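Local coordinates for putative xanthine dehydrogenase YAGS fad-binding subunit (Escherichia coli, PDB 5G5G), which binds the molybdenum centre through pterin cytosine dinucleotide and probably forms the substrate-oxidising subunit of a three-chain periplasmic aldehyde oxidase, at residues Ser472-Ile475 / Leu476-Ala480; Gly518-Ala521 / Ala522-Leu526; Thr621-Ser624 / Gln625-Ala629. One frame throughout, in Å; residues are numbered along the deposited sequence.

Contact 1. Residues Ser472-Ile475 / Leu476-Ala480; sequences SYTI and LAQTA. With MCN (pterin cytosine dinucleotide), chain Y.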
# COMPACT_ATOMS: atom_id res chain seq x y z
N SER C 472 12.49 -10.46 -12.47
CA SER C 472 13.76 -10.44 -13.13
C SER C 472 14.60 -11.72 -12.89
O SER C 472 15.22 -12.21 -13.84
CB SER C 472 14.56 -9.23 -12.68
OG SER C 472 13.85 -8.02 -12.82
N TYR C 473 14.67 -12.21 -11.65
CA TYR C 473 15.44 -13.47 -11.39
C TYR C 473 15.03 -14.52 -12.42
O TYR C 473 15.88 -15.17 -13.03
CB TYR C 473 15.22 -14.07 -10.01
CG TYR C 473 16.01 -13.40 -8.90
CD1 TYR C 473 17.39 -13.69 -8.72
CD2 TYR C 473 15.39 -12.55 -7.95
CE1 TYR C 473 18.11 -13.12 -7.69
CE2 TYR C 473 16.13 -11.97 -6.94
CZ TYR C 473 17.48 -12.27 -6.80
OH TYR C 473 18.26 -11.67 -5.77
N THR C 474 13.71 -14.73 -12.54
CA THR C 474 13.18 -15.79 -13.36
C THR C 474 13.38 -15.59 -14.86
O THR C 474 13.86 -16.46 -15.55
CB THR C 474 11.72 -15.99 -13.00
OG1 THR C 474 11.66 -16.13 -11.59
CG2 THR C 474 11.16 -17.19 -13.66
N ILE C 475 13.04 -14.43 -15.37
CA ILE C 475 13.23 -14.17 -16.78
C ILE C 475 14.69 -14.13 -17.25
O ILE C 475 14.99 -14.53 -18.37
CB ILE C 475 12.46 -12.93 -17.28
CG1 ILE C 475 12.89 -11.63 -16.56
CG2 ILE C 475 10.96 -13.25 -17.16
CD1 ILE C 475 12.50 -10.34 -17.30
N LEU C 476 15.60 -13.71 -16.36
CA LEU C 476 17.02 -13.79 -16.69
C LEU C 476 17.47 -15.26 -16.71
O LEU C 476 18.22 -15.64 -17.62
CB LEU C 476 17.86 -12.98 -15.69
CG LEU C 476 17.60 -11.46 -15.81
CD1 LEU C 476 18.08 -10.69 -14.59
CD2 LEU C 476 18.30 -10.87 -17.02
N ALA C 477 16.97 -16.09 -15.78
CA ALA C 477 17.25 -17.54 -15.83
C ALA C 477 16.70 -18.18 -17.12
O ALA C 477 17.39 -18.94 -17.81
CB ALA C 477 16.69 -18.23 -14.59
N GLN C 478 15.49 -17.79 -17.49
CA GLN C 478 14.88 -18.33 -18.71
C GLN C 478 15.69 -17.99 -19.96
O GLN C 478 15.85 -18.86 -20.89
CB GLN C 478 13.46 -17.87 -18.86
CG GLN C 478 12.50 -18.40 -17.79
CD GLN C 478 11.13 -17.70 -17.84
OE1 GLN C 478 10.80 -16.83 -17.03
NE2 GLN C 478 10.32 -18.08 -18.83
N THR C 479 16.19 -16.76 -20.00
CA THR C 479 17.01 -16.27 -21.12
C THR C 479 18.30 -17.04 -21.28
O THR C 479 18.61 -17.59 -22.35
CB THR C 479 17.28 -14.76 -21.01
OG1 THR C 479 16.02 -14.04 -20.94
CG2 THR C 479 18.10 -14.27 -22.20
N ALA C 480 19.03 -17.19 -20.18
CA ALA C 480 20.24 -17.96 -20.23
C ALA C 480 20.01 -19.45 -20.57
O ALA C 480 20.73 -20.04 -21.37
CB ALA C 480 21.01 -17.82 -18.94
N1 MCN Y . 7.64 -9.12 -18.37
C2 MCN Y . 7.54 -10.36 -19.16
N3 MCN Y . 7.68 -9.87 -20.60
C4 MCN Y . 7.73 -8.67 -21.15
C5 MCN Y . 7.94 -7.58 -20.13
C6 MCN Y . 7.81 -7.85 -18.86
O2 MCN Y . 7.43 -11.42 -18.83
N4 MCN Y . 7.73 -8.35 -22.39
C1' MCN Y . 7.33 -9.37 -16.97
C2D MCN Y . 8.53 -10.04 -16.21
O2' MCN Y . 8.05 -10.79 -15.10
C3' MCN Y . 9.22 -8.85 -15.80
C4D MCN Y . 8.20 -7.72 -15.33
O4D MCN Y . 7.11 -8.12 -16.30
O3' MCN Y . 10.20 -8.94 -14.70
C5' MCN Y . 8.40 -6.33 -15.49
O5' MCN Y . 9.26 -6.00 -16.55
PA MCN Y . 9.25 -4.54 -17.08
O1A MCN Y . 10.48 -4.39 -17.97
O2A MCN Y . 7.89 -4.18 -17.58
O3A MCN Y . 9.50 -3.61 -15.70
PB MCN Y . 10.93 -3.33 -15.08
O1B MCN Y . 11.52 -2.14 -15.69
O2B MCN Y . 11.71 -4.60 -15.02
O3B MCN Y . 10.47 -3.07 -13.60
C10 MCN Y . 10.01 -1.71 -13.20
C9' MCN Y . 8.53 -1.57 -13.11
C8' MCN Y . 8.23 -0.00 -12.82
S8' MCN Y . 9.04 1.20 -13.66
C7' MCN Y . 7.52 0.22 -11.83
S7' MCN Y . 7.24 1.88 -11.22
C6' MCN Y . 6.61 -0.86 -11.16
C7 MCN Y . 6.71 -2.14 -12.12
O9' MCN Y . 8.01 -2.53 -12.34
N5' MCN Y . 7.38 -1.19 -9.85
C4A MCN Y . 7.03 -2.46 -9.13
N8' MCN Y . 6.08 -3.26 -11.39
C4B MCN Y . 6.39 -3.50 -10.10
N1' MCN Y . 5.89 -4.66 -9.51
C2' MCN Y . 6.34 -5.12 -8.26
N2' MCN Y . 5.89 -6.14 -7.71
N3' MCN Y . 6.89 -4.15 -7.47
C4' MCN Y . 7.45 -2.92 -7.80
O4' MCN Y . 8.03 -2.02 -7.16

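Contact 2. Residues Gly518-Ala521 / Ala522-Leu526; sequences GVYA and ACMKL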
# COMPACT_ATOMS: atom_id res chain seq x y z
N GLY C 518 20.95 -7.91 -22.34
CA GLY C 518 22.38 -7.97 -22.00
C GLY C 518 22.80 -9.41 -21.73
O GLY C 518 23.90 -9.80 -22.06
N VAL C 519 21.92 -10.20 -21.14
CA VAL C 519 22.20 -11.64 -20.97
C VAL C 519 22.30 -12.31 -22.34
O VAL C 519 23.26 -13.07 -22.60
CB VAL C 519 21.15 -12.33 -20.03
CG1 VAL C 519 21.28 -13.86 -20.07
CG2 VAL C 519 21.27 -11.80 -18.63
N TYR C 520 21.42 -11.94 -23.26
CA TYR C 520 21.52 -12.38 -24.65
C TYR C 520 22.92 -12.11 -25.22
O TYR C 520 23.57 -13.00 -25.80
CB TYR C 520 20.44 -11.71 -25.52
CG TYR C 520 20.49 -12.08 -26.97
CD1 TYR C 520 21.38 -11.45 -27.86
CD2 TYR C 520 19.71 -13.13 -27.46
CE1 TYR C 520 21.45 -11.81 -29.19
CE2 TYR C 520 19.76 -13.50 -28.80
CZ TYR C 520 20.64 -12.84 -29.66
OH TYR C 520 20.70 -13.22 -30.98
N ALA C 521 23.40 -10.89 -25.03
CA ALA C 521 24.70 -10.49 -25.56
C ALA C 521 25.80 -11.32 -24.95
O ALA C 521 26.66 -11.83 -25.68
CB ALA C 521 24.91 -9.02 -25.32
N ALA C 522 25.75 -11.50 -23.63
CA ALA C 522 26.77 -12.30 -22.92
C ALA C 522 26.71 -13.78 -23.38
O ALA C 522 27.74 -14.40 -23.65
CB ALA C 522 26.66 -12.17 -21.42
N CYS C 523 25.50 -14.31 -23.54
CA CYS C 523 25.34 -15.68 -23.95
C CYS C 523 25.81 -15.90 -25.39
O CYS C 523 26.29 -16.98 -25.69
CB CYS C 523 23.91 -16.18 -23.76
SG CYS C 523 23.42 -16.37 -22.06
N MET C 524 25.67 -14.92 -26.28
CA MET C 524 26.13 -15.09 -27.65
C MET C 524 27.66 -15.21 -27.66
O MET C 524 28.22 -16.08 -28.37
CB MET C 524 25.71 -13.95 -28.56
CG MET C 524 24.26 -14.00 -28.96
SD MET C 524 23.86 -15.50 -29.94
CE MET C 524 24.74 -15.23 -31.45
N LYS C 525 28.33 -14.42 -26.81
CA LYS C 525 29.77 -14.57 -26.65
C LYS C 525 30.14 -15.92 -26.01
O LYS C 525 31.08 -16.62 -26.45
CB LYS C 525 30.34 -13.40 -25.85
CG LYS C 525 31.84 -13.44 -25.59
CD LYS C 525 32.65 -13.28 -26.86
CE LYS C 525 34.11 -13.30 -26.48
NZ LYS C 525 34.94 -12.84 -27.63
N LEU C 526 29.38 -16.33 -25.01
CA LEU C 526 29.65 -17.61 -24.34
C LEU C 526 29.46 -18.78 -25.29
O LEU C 526 30.25 -19.73 -25.27
CB LEU C 526 28.79 -17.76 -23.08
CG LEU C 526 28.98 -19.00 -22.21
CD1 LEU C 526 30.43 -19.15 -21.78
CD2 LEU C 526 28.07 -18.88 -21.01

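Contact 3. Residues Thr621-Ser624 / Gln625-Ala629; sequences TARS and QVIGA. With MCN (pterin cytosine dinucleotide), chain Y.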
# COMPACT_ATOMS: atom_id res chain seq x y z
N THR C 621 4.38 -14.35 -14.61
CA THR C 621 4.84 -13.18 -13.89
C THR C 621 4.39 -11.90 -14.58
O THR C 621 4.11 -10.91 -13.90
CB THR C 621 6.35 -13.19 -13.69
OG1 THR C 621 7.04 -13.30 -14.95
CG2 THR C 621 6.78 -14.40 -12.84
N ALA C 622 4.23 -11.94 -15.91
CA ALA C 622 3.68 -10.78 -16.65
C ALA C 622 2.21 -10.57 -16.24
O ALA C 622 1.76 -9.43 -16.02
CB ALA C 622 3.81 -10.94 -18.15
N ARG C 623 1.44 -11.65 -16.18
CA ARG C 623 0.07 -11.51 -15.71
C ARG C 623 0.04 -10.90 -14.30
O ARG C 623 -0.76 -10.02 -14.03
CB ARG C 623 -0.69 -12.80 -15.78
CG ARG C 623 -2.08 -12.66 -15.19
CD ARG C 623 -2.91 -13.88 -15.42
NE ARG C 623 -4.22 -13.71 -14.77
CZ ARG C 623 -4.42 -13.90 -13.47
NH1 ARG C 623 -3.42 -14.28 -12.70
NH2 ARG C 623 -5.62 -13.74 -12.95
N SER C 624 0.94 -11.36 -13.43
CA SER C 624 0.99 -10.76 -12.09
C SER C 624 1.21 -9.27 -12.10
O SER C 624 0.61 -8.53 -11.31
CB SER C 624 2.02 -11.50 -11.24
OG SER C 624 1.47 -12.79 -10.84
N GLN C 625 2.08 -8.85 -12.99
CA GLN C 625 2.32 -7.44 -13.10
C GLN C 625 1.06 -6.64 -13.44
O GLN C 625 0.84 -5.59 -12.96
CB GLN C 625 3.32 -7.17 -14.21
CG GLN C 625 4.75 -7.47 -13.83
CD GLN C 625 5.22 -6.56 -12.71
OE1 GLN C 625 5.28 -6.97 -11.58
NE2 GLN C 625 5.46 -5.36 -13.04
N VAL C 626 0.28 -7.19 -14.35
CA VAL C 626 -0.89 -6.52 -14.84
C VAL C 626 -2.04 -6.55 -13.82
O VAL C 626 -2.71 -5.53 -13.62
CB VAL C 626 -1.31 -7.06 -16.21
CG1 VAL C 626 -2.54 -6.34 -16.70
CG2 VAL C 626 -0.18 -6.80 -17.18
N ILE C 627 -2.27 -7.67 -13.18
CA ILE C 627 -3.29 -7.67 -12.12
C ILE C 627 -2.87 -6.76 -10.97
O ILE C 627 -3.70 -6.12 -10.35
CB ILE C 627 -3.72 -9.07 -11.60
CG1 ILE C 627 -2.56 -9.78 -10.86
CG2 ILE C 627 -4.23 -9.98 -12.73
CD1 ILE C 627 -2.99 -11.08 -10.22
N GLY C 628 -1.58 -6.68 -10.73
CA GLY C 628 -1.04 -5.82 -9.69
C GLY C 628 -1.29 -4.37 -10.05
O GLY C 628 -1.66 -3.50 -9.20
N ALA C 629 -1.04 -4.05 -11.33
CA ALA C 629 -1.29 -2.72 -11.81
C ALA C 629 -2.78 -2.37 -11.85
O ALA C 629 -3.14 -1.20 -11.58
CB ALA C 629 -0.65 -2.55 -13.16
N1 MCN Y . 7.64 -9.12 -18.37
C2 MCN Y . 7.54 -10.36 -19.16
N3 MCN Y . 7.68 -9.87 -20.60
C4 MCN Y . 7.73 -8.67 -21.15
C5 MCN Y . 7.94 -7.58 -20.13
C6 MCN Y . 7.81 -7.85 -18.86
O2 MCN Y . 7.43 -11.42 -18.83
N4 MCN Y . 7.73 -8.35 -22.39
C1' MCN Y . 7.33 -9.37 -16.97
C2D MCN Y . 8.53 -10.04 -16.21
O2' MCN Y . 8.05 -10.79 -15.10
C3' MCN Y . 9.22 -8.85 -15.80
C4D MCN Y . 8.20 -7.72 -15.33
O4D MCN Y . 7.11 -8.12 -16.30
O3' MCN Y . 10.20 -8.94 -14.70
C5' MCN Y . 8.40 -6.33 -15.49
O5' MCN Y . 9.26 -6.00 -16.55
PA MCN Y . 9.25 -4.54 -17.08
O1A MCN Y . 10.48 -4.39 -17.97
O2A MCN Y . 7.89 -4.18 -17.58
O3A MCN Y . 9.50 -3.61 -15.70
PB MCN Y . 10.93 -3.33 -15.08
O1B MCN Y . 11.52 -2.14 -15.69
O2B MCN Y . 11.71 -4.60 -15.02
O3B MCN Y . 10.47 -3.07 -13.60
C10 MCN Y . 10.01 -1.71 -13.20
C9' MCN Y . 8.53 -1.57 -13.11
C8' MCN Y . 8.23 -0.00 -12.82
S8' MCN Y . 9.04 1.20 -13.66
C7' MCN Y . 7.52 0.22 -11.83
S7' MCN Y . 7.24 1.88 -11.22
C6' MCN Y . 6.61 -0.86 -11.16
C7 MCN Y . 6.71 -2.14 -12.12
O9' MCN Y . 8.01 -2.53 -12.34
N5' MCN Y . 7.38 -1.19 -9.85
C4A MCN Y . 7.03 -2.46 -9.13
N8' MCN Y . 6.08 -3.26 -11.39
C4B MCN Y . 6.39 -3.50 -10.10
N1' MCN Y . 5.89 -4.66 -9.51
C2' MCN Y . 6.34 -5.12 -8.26
N2' MCN Y . 5.89 -6.14 -7.71
N3' MCN Y . 6.89 -4.15 -7.47
C4' MCN Y . 7.45 -2.92 -7.80
O4' MCN Y . 8.03 -2.02 -7.16

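Contact 1. Residues Ser472-Ile475 / Leu476-Ala480
Gln-478 reaches back along the helix to Thr-474, one turn earlier, and its chain can be followed atom by atom. Its CB sits beside the carbonyl oxygens of Thr-474 and Ile-475. Because CG stands beside the backbone N, anti to the carbonyl carbon (chi1 -66°), it comes to 3.3 Å from Thr-474 O, the same oxygen that accepts the Gln-478 backbone N-H at 2.9 Å. The chain then runs extended, carrying CD past that carbonyl, and OE1 ends against two methyls that meet it from directions roughly at right angles: Thr-474 CG2 at 3.4 Å and Ile-475 CG2 at 3.6 Å. The buried amide finds its hydrogen-bonding partners in other parts of the chain, OE1 with Asn-618 ND2 and NE2 with Val-17 O, so glutamine suits a place that needs a donor and an acceptor on one long arm.

The helix 472-484 is the crossover of a beta-alpha-beta unit between strands 459-462 and 491-494. Ala-477 and Tyr-473 pack on the second of these strands, the small methyl of alanine letting helix and sheet lie close.

Ile-475 O is gripped twice from one turn further on: Thr-479 N bonds to Ile-475 O at 3.0 Å and Thr-479 OG1 to the same oxygen at 2.8 Å, from opposite faces of the carbonyl plane, and a buried threonine hydroxyl is thus satisfied within its own helix.

Ile-475 also faces the cofactor: CG1 lies between the backbone N and the carbonyl carbon (chi1 60°), and CD1 reaches to 3.7 Å from the ribose O3' of the pterin cytosine dinucleotide. An alanine here, lacking CG1, CG2 and CD1, would probably open a gap beside that ribose and strip one methyl from the flank of the Gln-478 amide. Ser-472 N lies near the same O3', at 3.5 Å.

Contact 2. Residues Gly518-Ala521 / Ala522-Leu526
Ala-522 opens the second half of this helical stretch by giving its backbone N-H to Gly-518 O at 3.0 Å. Its short side chain lies against Val-451 of strand 447-453, where a methyl allows helix 511-534 to settle close to the sheet.

Cys-523 follows with a short bond from Cys-523 N to Val-519 O, 2.7 Å. Its SG stands beside the backbone N and comes to 3.9 Å from Val-519 CG1, an apolar contact that suits a slim sulfur in a buried place; Val-451 and Met-483 pack on the same cysteine from other parts of the chain.

Met-524 is the residue that meets an aromatic ring. Its N-H bonds to Tyr-520 O at 2.9 Å, and its side chain lies alongside that of Tyr-520, both pointing the same way. The tyrosine has CG anti to its own backbone N (chi1 179°), which sends the ring out from the helix, nearly square to its axis, with one face turned to Met-524. Met-524 CG then sits over that face, 3.6 Å from Tyr-520 CE1, in a CH-pi contact. The bend at chi2 sets Met-524 SD obliquely over the Tyr-520 ring, 4.8 Å from its centroid and 33° off its normal. The flexible thioether suits this partly exposed place, bending to follow the ring while Met-483 packs on both partners.

Lys-525 joins the helix through N, bonded to Ala-521 O at 3.3 Å, while its side chain leads off past Ala-568 and Glu-570 of strand 566-574. Tyrosine and methionine, on the flank of helix 511-534 that meets Met-483 of helix 472-484, form a local i to i+4 Met-aromatic pair.

Contact 3. Residues Thr621-Ser624 / Gln625-Ala629
Ile-627 sets a methyl over the face of a charged group: its CG2 stands 3.9 Å above the plane of the Arg-623 guanidinium, over its centre. The two residues are one turn apart on helix 619-638, which in this molybdopterin-binding domain lies against strand 669-674 on one side and meets the cofactor on another. The arginine gets there by stretching out, with CG anti to the backbone N (chi1 176°) and the chain extended as far as NE, while the isoleucine crosses it obliquely. The isoleucine packs an apolar methyl on one face, while the guanidinium nitrogens bond elsewhere: NH2 to Gln-670 O and NH1 to a polar side chain of a neighbouring subunit. The long arm of an arginine suits a position that spans from helix to strand and subunit border.

The backbone beneath is regular. Ile-627 N bonds to Arg-623 O at 2.9 Å, and Gly-628 N reaches Ser-624 O, also at 2.9 Å. Ser-624 turns its OG beside the backbone N, where it meets an acidic side chain of the neighbouring subunit; a serine suits this border, offering a short polar group to the facing chain. Val-626, like Ile-627, packs on Val-672 of strand 669-674.

The cofactor side begins with Thr-621. Its OG1, held between the backbone N and the carbonyl carbon (chi1 57°), comes to 2.7 Å from the ribose O2' of the pterin cytosine dinucleotide. Gln-625, bent at chi2, passes along the same ligand, its CG 3.5 Å from the ribose ring oxygen O4D and its amide beside the pterin. Ala-622 packs on Phe-674 and, having no more than a methyl, can lie by the base with CB 3.7 Å from the cytosine O2.

Contacts 1 and 2 belong to two packed helices, 472-484 and 511-534, with centres about 13 Å apart; they meet where Leu-476 CD2 lies 3.5 Å from Val-519 CG2. Contact 1 is wholly buried, and its polar side chains are met by bonds within the protein. Contact 2, farther from the centre of the chain, is chiefly apolar and reaches solvent through Met-524 and Lys-525. Contact 3 sits on a third helix, nearest the chain centre; it is mostly buried, although it lies at a border with another subunit, where it adds charge and hydroxyls. Contacts 1 and 3 do not touch, their nearest atoms being about 5 Å apart, yet both line the pocket of the pterin cytosine dinucleotide.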